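Local coordinates for protein siroheme decarboxylase (Hydrogenobacter thermophilus, PDB 4CH7) that catalyses the decarboxylation of siroheme to didecarboxysiroheme, releasing two carbon dioxide molecules, in the biosynthesis of heme d1, at residues Ile49-Leu62 and Leu211-Val223. Residues are numbered along the deposited sequence; the frame is centred on the assembly and turned at random.
Sequences IVRHIAPIYDSRLL and LKERGVLRRISAV
Leu-217 lays its CD1 methyl over one face of the Tyr-57 ring, nearer the rim than the middle. This CH-pi contact has CD1 4.0 Å from the ring centroid. With chi1 at -180°, Leu-217 CG lies beside the carbonyl carbon, from where CD1 reaches both the ring and Pro-55 CB, the latter at 3.9 Å. At the ring edge sits Val-216 O, while Tyr-57 OH is hydrogen-bonded to Thr-179 OG1 of helix 170-179. Pro-55 and Ile-220 lie side by side and point the same way, on the sheet face that carries Tyr-57 and Leu-217. Behind these side chains, strands 53-57 and 217-222 form a two-stranded antiparallel sheet. Strand 53-57 comes after helix 34-47 and strand 217-222 after helix 201-213, consistent with the helix-turn-helix domains of this family. The sheet thus joins parts of the chain about 150 residues apart in sequence. A classic beta bulge sets both Arg-218 and Arg-219 against Ile-56. Ile-56 N donates to Arg-219 O at 2.6 Å, and Arg-218 N donates to Ile-56 O. The Arg-218 chain runs extended from CG to NE. Its CD packs 3.6 Å from Ile-56 CG2, which also lies at the edge of the guanidinium. Asp-58 CA lies over the centre of one guanidinium face. Asp-58 OD2 is 3.1 Å from Arg-218 NH2, with the carboxylate and guanidinium planes 67° apart. OD2 lies well out of the guanidinium plane, so no N-H points at it and the salt bridge is of charge only. A water accepts from both Arg-218 NH1 and Ser-59 N. Asp-58 OD1 turns its anti lone pair to Leu-61 N at 2.9 Å, an Asx motif. Replacing Asp-58 by alanine is likely to cost the Arg-218 guanidinium this nearby negative charge and Leu-61 N this acceptor. Beyond this turn, Val-216 CG1 meets Leu-62 CD2 at 3.6 Å, and Val-216 CG2 faces Leu-61 CB.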
loop_
_atom_site.group_PDB
_atom_site.type_symbol
_atom_site.label_atom_id
_atom_site.label_comp_id
_atom_site.label_asym_id
_atom_site.label_seq_id
_atom_site.Cartn_x
_atom_site.Cartn_y
_atom_site.Cartn_z
ATOM N N ILE A 49 1.837 -17.172 8.879
ATOM C CA ILE A 49 0.408 -16.870 8.803
ATOM C C ILE A 49 0.240 -15.390 9.126
ATOM O O ILE A 49 -0.693 -14.730 8.665
ATOM C CB ILE A 49 -0.442 -17.766 9.730
ATOM C CG1 ILE A 49 -1.691 -18.245 8.990
ATOM C CG2 ILE A 49 -0.823 -17.045 11.015
ATOM C CD1 ILE A 49 -1.385 -18.955 7.689
ATOM N N VAL A 50 1.165 -14.892 9.937
ATOM C CA VAL A 50 1.483 -13.480 9.992
ATOM C C VAL A 50 2.971 -13.485 9.668
ATOM O O VAL A 50 3.688 -14.373 10.106
ATOM C CB VAL A 50 1.174 -12.852 11.376
ATOM C CG1 VAL A 50 -0.309 -12.975 11.695
ATOM C CG2 VAL A 50 1.998 -13.496 12.476
ATOM N N ARG A 51 3.439 -12.558 8.846
ATOM C CA ARG A 51 4.834 -12.614 8.425
ATOM C C ARG A 51 5.624 -11.464 9.010
ATOM O O ARG A 51 6.853 -11.424 8.926
ATOM C CB ARG A 51 4.944 -12.602 6.901
ATOM C CG ARG A 51 4.767 -13.959 6.246
ATOM C CD ARG A 51 3.733 -13.899 5.136
ATOM N NE ARG A 51 2.369 -13.945 5.655
ATOM C CZ ARG A 51 1.366 -13.212 5.182
ATOM N NH1 ARG A 51 1.576 -12.369 4.182
ATOM N NH2 ARG A 51 0.155 -13.317 5.713
ATOM N N HIS A 52 4.903 -10.532 9.615
ATOM C CA HIS A 52 5.518 -9.312 10.090
ATOM C C HIS A 52 4.681 -8.687 11.189
ATOM O O HIS A 52 3.575 -9.146 11.489
ATOM C CB HIS A 52 5.665 -8.335 8.925
ATOM C CG HIS A 52 6.927 -7.531 8.962
ATOM N ND1 HIS A 52 6.928 -6.160 9.094
ATOM C CD2 HIS A 52 8.223 -7.905 8.882
ATOM C CE1 HIS A 52 8.172 -5.722 9.092
ATOM N NE2 HIS A 52 8.981 -6.762 8.966
ATOM N N ILE A 53 5.233 -7.640 11.786
ATOM C CA ILE A 53 4.553 -6.850 12.795
ATOM C C ILE A 53 5.231 -5.487 12.790
ATOM O O ILE A 53 6.444 -5.388 12.978
ATOM C CB ILE A 53 4.616 -7.530 14.179
ATOM C CG1 ILE A 53 4.104 -6.598 15.275
ATOM C CG2 ILE A 53 6.025 -8.029 14.486
ATOM C CD1 ILE A 53 3.626 -7.354 16.492
ATOM N N ALA A 54 4.455 -4.439 12.535
ATOM C CA ALA A 54 5.039 -3.143 12.222
ATOM C C ALA A 54 4.039 -2.017 12.380
ATOM O O ALA A 54 2.830 -2.250 12.396
ATOM C CB ALA A 54 5.587 -3.153 10.797
ATOM N N PRO A 55 4.547 -0.783 12.511
ATOM C CA PRO A 55 3.677 0.390 12.436
ATOM C C PRO A 55 3.097 0.521 11.037
ATOM O O PRO A 55 3.768 0.158 10.068
ATOM C CB PRO A 55 4.641 1.551 12.691
ATOM C CG PRO A 55 5.769 0.952 13.474
ATOM C CD PRO A 55 5.922 -0.434 12.919
ATOM N N ILE A 56 1.870 1.018 10.932
ATOM C CA ILE A 56 1.295 1.337 9.630
ATOM C C ILE A 56 1.109 2.848 9.544
ATOM O O ILE A 56 0.350 3.434 10.317
ATOM C CB ILE A 56 -0.044 0.597 9.369
ATOM C CG1 ILE A 56 0.204 -0.861 8.978
ATOM C CG2 ILE A 56 -0.817 1.267 8.248
ATOM C CD1 ILE A 56 0.563 -1.771 10.129
ATOM N N TYR A 57 1.824 3.476 8.615
ATOM C CA TYR A 57 1.756 4.923 8.445
ATOM C C TYR A 57 0.851 5.285 7.274
ATOM O O TYR A 57 0.800 4.558 6.281
ATOM C CB TYR A 57 3.156 5.503 8.228
ATOM C CG TYR A 57 4.026 5.493 9.466
ATOM C CD1 TYR A 57 3.919 6.495 10.416
ATOM C CD2 TYR A 57 4.957 4.484 9.681
ATOM C CE1 TYR A 57 4.706 6.496 11.548
ATOM C CE2 TYR A 57 5.751 4.476 10.814
ATOM C CZ TYR A 57 5.621 5.486 11.742
ATOM O OH TYR A 57 6.405 5.490 12.872
ATOM N N ASP A 58 0.132 6.398 7.391
ATOM C CA ASP A 58 -0.712 6.865 6.298
ATOM C C ASP A 58 0.144 7.573 5.252
ATOM O O ASP A 58 0.788 8.578 5.549
ATOM C CB ASP A 58 -1.810 7.793 6.817
ATOM C CG ASP A 58 -2.759 8.240 5.726
ATOM O OD1 ASP A 58 -2.403 9.168 4.973
ATOM O OD2 ASP A 58 -3.863 7.670 5.628
ATOM N N SER A 59 0.142 7.037 4.035
ATOM C CA SER A 59 0.991 7.530 2.950
ATOM C C SER A 59 0.900 9.041 2.722
ATOM O O SER A 59 1.917 9.735 2.740
ATOM C CB SER A 59 0.671 6.782 1.653
ATOM O OG SER A 59 1.448 7.262 0.573
ATOM N N ARG A 60 -0.311 9.548 2.514
ATOM C CA ARG A 60 -0.491 10.967 2.212
ATOM C C ARG A 60 -0.262 11.880 3.420
ATOM O O ARG A 60 0.166 13.026 3.264
ATOM C CB ARG A 60 -1.859 11.234 1.570
ATOM C CG ARG A 60 -3.055 10.690 2.337
ATOM C CD ARG A 60 -4.361 11.229 1.766
ATOM N NE ARG A 60 -4.439 12.681 1.879
ATOM C CZ ARG A 60 -4.951 13.322 2.925
ATOM N NH1 ARG A 60 -5.437 12.637 3.952
ATOM N NH2 ARG A 60 -4.977 14.646 2.946
ATOM N N LEU A 61 -0.543 11.375 4.616
ATOM C CA LEU A 61 -0.324 12.150 5.837
ATOM C C LEU A 61 1.169 12.277 6.149
ATOM O O LEU A 61 1.585 13.162 6.899
ATOM C CB LEU A 61 -1.102 11.551 7.012
ATOM C CG LEU A 61 -2.614 11.744 6.884
ATOM C CD1 LEU A 61 -3.390 11.030 7.976
ATOM C CD2 LEU A 61 -2.944 13.224 6.880
ATOM N N LEU A 62 1.966 11.391 5.556
ATOM C CA LEU A 62 3.418 11.514 5.601
ATOM C C LEU A 62 3.864 12.614 4.646
ATOM O O LEU A 62 4.960 13.163 4.778
ATOM C CB LEU A 62 4.092 10.193 5.218
ATOM C CG LEU A 62 3.955 9.014 6.182
ATOM C CD1 LEU A 62 4.584 7.752 5.611
ATOM C CD2 LEU A 62 4.576 9.354 7.520
ATOM N N LEU A 211 1.379 11.602 16.399
ATOM C CA LEU A 211 1.247 11.166 15.014
ATOM C C LEU A 211 0.003 10.297 14.840
ATOM O O LEU A 211 -0.656 10.342 13.800
ATOM C CB LEU A 211 2.496 10.406 14.565
ATOM C CG LEU A 211 3.772 11.229 14.398
ATOM C CD1 LEU A 211 4.963 10.347 14.081
ATOM C CD2 LEU A 211 3.580 12.268 13.314
ATOM N N LYS A 212 -0.313 9.507 15.865
ATOM C CA LYS A 212 -1.505 8.668 15.841
ATOM C C LYS A 212 -2.765 9.520 15.963
ATOM O O LYS A 212 -3.766 9.261 15.291
ATOM C CB LYS A 212 -1.460 7.617 16.953
ATOM C CG LYS A 212 -2.650 6.673 16.935
ATOM C CD LYS A 212 -2.220 5.218 16.994
ATOM C CE LYS A 212 -2.150 4.712 18.419
ATOM N NZ LYS A 212 -1.906 3.245 18.484
ATOM N N GLU A 213 -2.705 10.541 16.815
ATOM C CA GLU A 213 -3.807 11.484 16.962
ATOM C C GLU A 213 -4.073 12.194 15.637
ATOM O O GLU A 213 -5.217 12.499 15.299
ATOM C CB GLU A 213 -3.483 12.521 18.039
ATOM C CG GLU A 213 -3.266 11.948 19.430
ATOM C CD GLU A 213 -2.404 12.849 20.295
ATOM O OE1 GLU A 213 -2.351 14.066 20.016
ATOM O OE2 GLU A 213 -1.776 12.338 21.247
ATOM N N ARG A 214 -3.000 12.450 14.892
ATOM C CA ARG A 214 -3.094 13.143 13.615
ATOM C C ARG A 214 -3.404 12.183 12.471
ATOM O O ARG A 214 -3.652 12.614 11.344
ATOM C CB ARG A 214 -1.796 13.902 13.328
ATOM C CG ARG A 214 -1.562 15.103 14.237
ATOM C CD ARG A 214 -0.091 15.491 14.279
ATOM N NE ARG A 214 0.485 15.616 12.943
ATOM C CZ ARG A 214 1.779 15.799 12.700
ATOM N NH1 ARG A 214 2.642 15.879 13.701
ATOM N NH2 ARG A 214 2.215 15.898 11.452
ATOM N N GLY A 215 -3.393 10.885 12.757
ATOM C CA GLY A 215 -3.694 9.888 11.744
ATOM C C GLY A 215 -2.499 9.522 10.883
ATOM O O GLY A 215 -2.597 8.651 10.017
ATOM N N VAL A 216 -1.377 10.201 11.112
ATOM C CA VAL A 216 -0.134 9.901 10.407
ATOM C C VAL A 216 0.277 8.471 10.718
ATOM O O VAL A 216 0.706 7.723 9.833
ATOM C CB VAL A 216 0.994 10.856 10.828
ATOM C CG1 VAL A 216 2.235 10.617 9.983
ATOM C CG2 VAL A 216 0.541 12.299 10.706
ATOM N N LEU A 217 0.143 8.103 11.989
ATOM C CA LEU A 217 0.319 6.723 12.415
ATOM C C LEU A 217 -1.053 6.079 12.568
ATOM O O LEU A 217 -1.838 6.480 13.427
ATOM C CB LEU A 217 1.081 6.652 13.741
ATOM C CG LEU A 217 1.344 5.253 14.308
ATOM C CD1 LEU A 217 2.130 4.427 13.314
ATOM C CD2 LEU A 217 2.078 5.325 15.638
ATOM N N ARG A 218 -1.344 5.089 11.728
ATOM C CA ARG A 218 -2.621 4.388 11.805
ATOM C C ARG A 218 -2.668 3.469 13.013
ATOM O O ARG A 218 -3.576 3.564 13.846
ATOM C CB ARG A 218 -2.872 3.567 10.541
ATOM C CG ARG A 218 -3.356 4.365 9.341
ATOM C CD ARG A 218 -3.711 3.431 8.197
ATOM N NE ARG A 218 -4.201 4.144 7.023
ATOM C CZ ARG A 218 -3.667 4.043 5.810
ATOM N NH1 ARG A 218 -2.624 3.252 5.604
ATOM N NH2 ARG A 218 -4.182 4.729 4.799
ATOM N N ARG A 219 -1.677 2.586 13.097
ATOM C CA ARG A 219 -1.627 1.569 14.135
ATOM C C ARG A 219 -0.309 0.815 14.062
ATOM O O ARG A 219 0.440 0.945 13.093
ATOM C CB ARG A 219 -2.780 0.584 13.949
ATOM C CG ARG A 219 -2.741 -0.135 12.615
ATOM C CD ARG A 219 -4.135 -0.465 12.112
ATOM N NE ARG A 219 -4.817 -1.430 12.965
ATOM C CZ ARG A 219 -4.690 -2.748 12.842
ATOM N NH1 ARG A 219 -3.903 -3.254 11.904
ATOM N NH2 ARG A 219 -5.348 -3.559 13.658
ATOM N N ILE A 220 -0.034 0.030 15.097
ATOM C CA ILE A 220 1.072 -0.914 15.073
ATOM C C ILE A 220 0.480 -2.308 15.213
ATOM O O ILE A 220 -0.141 -2.617 16.230
ATOM C CB ILE A 220 2.058 -0.653 16.220
ATOM C CG1 ILE A 220 2.662 0.744 16.089
ATOM C CG2 ILE A 220 3.157 -1.710 16.242
ATOM C CD1 ILE A 220 3.630 1.103 17.190
ATOM N N SER A 221 0.652 -3.145 14.194
ATOM C CA SER A 221 0.034 -4.465 14.211
ATOM C C SER A 221 0.778 -5.492 13.376
ATOM O O SER A 221 1.622 -5.151 12.548
ATOM C CB SER A 221 -1.413 -4.385 13.718
ATOM O OG SER A 221 -2.239 -3.718 14.651
ATOM N N ALA A 222 0.453 -6.758 13.615
ATOM C CA ALA A 222 0.860 -7.839 12.733
ATOM C C ALA A 222 -0.245 -8.009 11.699
ATOM O O ALA A 222 -1.418 -7.796 12.008
ATOM C CB ALA A 222 1.050 -9.119 13.519
ATOM N N VAL A 223 0.126 -8.374 10.475
ATOM C CA VAL A 223 -0.852 -8.598 9.415
ATOM C C VAL A 223 -0.599 -9.927 8.715
ATOM O O VAL A 223 0.291 -10.679 9.103
ATOM C CB VAL A 223 -0.835 -7.469 8.367
ATOM C CG1 VAL A 223 -1.771 -7.804 7.217
ATOM C CG2 VAL A 223 -1.224 -6.145 9.000
HETATM O O HOH W 1 -0.837 4.430 3.304
#